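Local coordinates for protein beta-N-acetylhexosaminidase (Bacteroides fragilis, PDB 4PYS) that probably hydrolyses terminal N-acetylhexosamine residues from glycans, as a glycoside hydrolase family 20 beta-N-acetylhexosaminidase, at residues S139-Q144 against A434-D439. Sequence-based numbering, arbitrary orientation.
Sequences SGRQYQ and ALWTDD
At the C-terminal mouth of the (beta/alpha)8-type barrel of the family 20 catalytic domain, Arg141, in the loop after strand 132-138, reaches across to Thr437 and Asp438, just beyond strand 428-435. The arginine chain stretches nearly straight out to NE (chi3 170°), a length that carries its guanidinium against the aspartate carboxylate. Asp438 OD1 sits over one face of that group, 3.4 Å from Arg141 NH2, and the two planes are only 27° apart. The oxygen thus meets no N-H head-on, and this salt bridge rests on charge alone; the stronger partner of NH2 is Asp138 OD2. NH2 also lies 3.5 Å from Trp436 CE3, with guanidinium and indole planes 77° apart. The two strands are parallel neighbours in the barrel wall, and in this fold the loops that follow such strands surround the active site. A glycerol hydrogen-bonded to Asp438 OD2 is consistent with a pocket here. Deeper in, Thr437 uses both branches: OG1 hydrogen-bonds to Asp138 O and packs 3.5 Å from Gln142 CG, while the CG2 methyl faces Gln144 NE2 at 3.9 Å. A threonine suits this place, offering a hydroxyl to a backbone carbonyl and a methyl to the glutamine amide. Gln144 NE2 also hydrogen-bonds to Asp138 O, and its OE1 receives Ser139 OG at 2.7 Å in the carbonyl plane, fixing the buried amide's rotation.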
loop_
_atom_site.group_PDB
_atom_site.type_symbol
_atom_site.label_atom_id
_atom_site.label_comp_id
_atom_site.label_asym_id
_atom_site.label_seq_id
_atom_site.Cartn_x
_atom_site.Cartn_y
_atom_site.Cartn_z
ATOM N N SER A 139 3.162 -6.435 8.706
ATOM C CA SER A 139 2.444 -7.195 9.721
ATOM C C SER A 139 3.086 -8.565 9.895
ATOM O O SER A 139 2.474 -9.463 10.448
ATOM C CB SER A 139 0.977 -7.388 9.317
ATOM O OG SER A 139 0.299 -6.150 9.198
ATOM N N GLY A 140 4.309 -8.744 9.407
ATOM C CA GLY A 140 5.003 -10.006 9.634
ATOM C C GLY A 140 5.804 -9.949 10.928
ATOM O O GLY A 140 5.666 -10.806 11.810
ATOM N N ARG A 141 6.642 -8.923 11.057
ATOM C CA ARG A 141 7.498 -8.794 12.245
ATOM C C ARG A 141 6.718 -8.386 13.487
ATOM O O ARG A 141 7.118 -8.689 14.623
ATOM C CB ARG A 141 8.578 -7.744 11.996
ATOM C CG ARG A 141 9.543 -8.124 10.897
ATOM C CD ARG A 141 10.713 -7.160 10.817
ATOM N NE ARG A 141 11.750 -7.671 9.926
ATOM C CZ ARG A 141 11.675 -7.638 8.600
ATOM N NH1 ARG A 141 12.664 -8.130 7.866
ATOM N NH2 ARG A 141 10.605 -7.118 8.008
ATOM N N GLN A 142 5.626 -7.670 13.261
ATOM C CA GLN A 142 4.779 -7.176 14.337
ATOM C C GLN A 142 3.331 -7.479 13.983
ATOM O O GLN A 142 2.960 -7.465 12.816
ATOM C CB GLN A 142 4.952 -5.661 14.492
ATOM C CG GLN A 142 6.307 -5.235 15.066
ATOM C CD GLN A 142 6.507 -5.684 16.497
ATOM O OE1 GLN A 142 5.557 -5.713 17.286
ATOM N NE2 GLN A 142 7.741 -6.044 16.847
ATOM N N TYR A 143 2.517 -7.771 14.989
ATOM C CA TYR A 143 1.078 -7.907 14.787
ATOM C C TYR A 143 0.396 -6.592 15.143
ATOM O O TYR A 143 0.653 -6.034 16.211
ATOM C CB TYR A 143 0.531 -9.054 15.667
ATOM C CG TYR A 143 -0.982 -9.095 15.737
ATOM C CD1 TYR A 143 -1.737 -9.676 14.713
ATOM C CD2 TYR A 143 -1.656 -8.542 16.818
ATOM C CE1 TYR A 143 -3.127 -9.701 14.777
ATOM C CE2 TYR A 143 -3.033 -8.560 16.890
ATOM C CZ TYR A 143 -3.765 -9.139 15.870
ATOM O OH TYR A 143 -5.142 -9.145 15.954
ATOM N N GLN A 144 -0.439 -6.080 14.238
ATOM C CA GLN A 144 -1.290 -4.938 14.558
ATOM C C GLN A 144 -2.734 -5.402 14.616
ATOM O O GLN A 144 -3.167 -6.202 13.771
ATOM C CB GLN A 144 -1.149 -3.838 13.502
ATOM C CG GLN A 144 0.276 -3.320 13.337
ATOM C CD GLN A 144 1.051 -4.105 12.317
ATOM O OE1 GLN A 144 0.471 -4.848 11.524
ATOM N NE2 GLN A 144 2.369 -3.934 12.310
ATOM N N ALA A 434 6.415 2.622 2.341
ATOM C CA ALA A 434 6.443 1.451 3.210
ATOM C C ALA A 434 6.748 1.781 4.652
ATOM O O ALA A 434 7.494 2.720 4.958
ATOM C CB ALA A 434 7.450 0.432 2.701
ATOM N N LEU A 435 6.188 0.970 5.538
ATOM C CA LEU A 435 6.524 1.065 6.949
ATOM C C LEU A 435 6.905 -0.327 7.432
ATOM O O LEU A 435 6.031 -1.137 7.764
ATOM C CB LEU A 435 5.328 1.612 7.739
ATOM C CG LEU A 435 5.550 2.046 9.202
ATOM C CD1 LEU A 435 5.798 0.895 10.176
ATOM C CD2 LEU A 435 6.694 3.049 9.295
ATOM N N TRP A 436 8.206 -0.610 7.457
ATOM C CA TRP A 436 8.714 -1.882 7.959
ATOM C C TRP A 436 8.806 -1.795 9.471
ATOM O O TRP A 436 9.164 -0.756 10.015
ATOM C CB TRP A 436 10.105 -2.170 7.384
ATOM C CG TRP A 436 10.077 -2.351 5.905
ATOM C CD1 TRP A 436 10.303 -1.397 4.952
ATOM C CD2 TRP A 436 9.784 -3.563 5.199
ATOM N NE1 TRP A 436 10.171 -1.946 3.693
ATOM C CE2 TRP A 436 9.851 -3.274 3.819
ATOM C CE3 TRP A 436 9.471 -4.865 5.601
ATOM C CZ2 TRP A 436 9.615 -4.241 2.839
ATOM C CZ3 TRP A 436 9.242 -5.827 4.625
ATOM C CH2 TRP A 436 9.313 -5.507 3.259
ATOM N N THR A 437 8.490 -2.885 10.156
ATOM C CA THR A 437 8.455 -2.845 11.619
ATOM C C THR A 437 9.662 -3.493 12.306
ATOM O O THR A 437 9.583 -3.899 13.473
ATOM C CB THR A 437 7.093 -3.366 12.170
ATOM O OG1 THR A 437 6.804 -4.667 11.628
ATOM C CG2 THR A 437 5.970 -2.412 11.772
ATOM N N ASP A 438 10.791 -3.555 11.594
ATOM C CA ASP A 438 12.064 -4.003 12.179
ATOM C C ASP A 438 12.372 -3.250 13.473
ATOM O O ASP A 438 12.039 -2.060 13.602
ATOM C CB ASP A 438 13.240 -3.717 11.230
ATOM C CG ASP A 438 13.048 -4.294 9.848
ATOM O OD1 ASP A 438 11.908 -4.264 9.332
ATOM O OD2 ASP A 438 14.055 -4.764 9.266
ATOM N N ASP A 439 13.032 -3.934 14.399
ATOM C CA ASP A 439 13.505 -3.341 15.657
ATOM C C ASP A 439 12.384 -3.038 16.652
ATOM O O ASP A 439 12.539 -2.175 17.515
ATOM C CB ASP A 439 14.361 -2.082 15.412
ATOM C CG ASP A 439 15.807 -2.405 15.099
ATOM O OD1 ASP A 439 16.320 -3.415 15.618
ATOM O OD2 ASP A 439 16.436 -1.630 14.348
#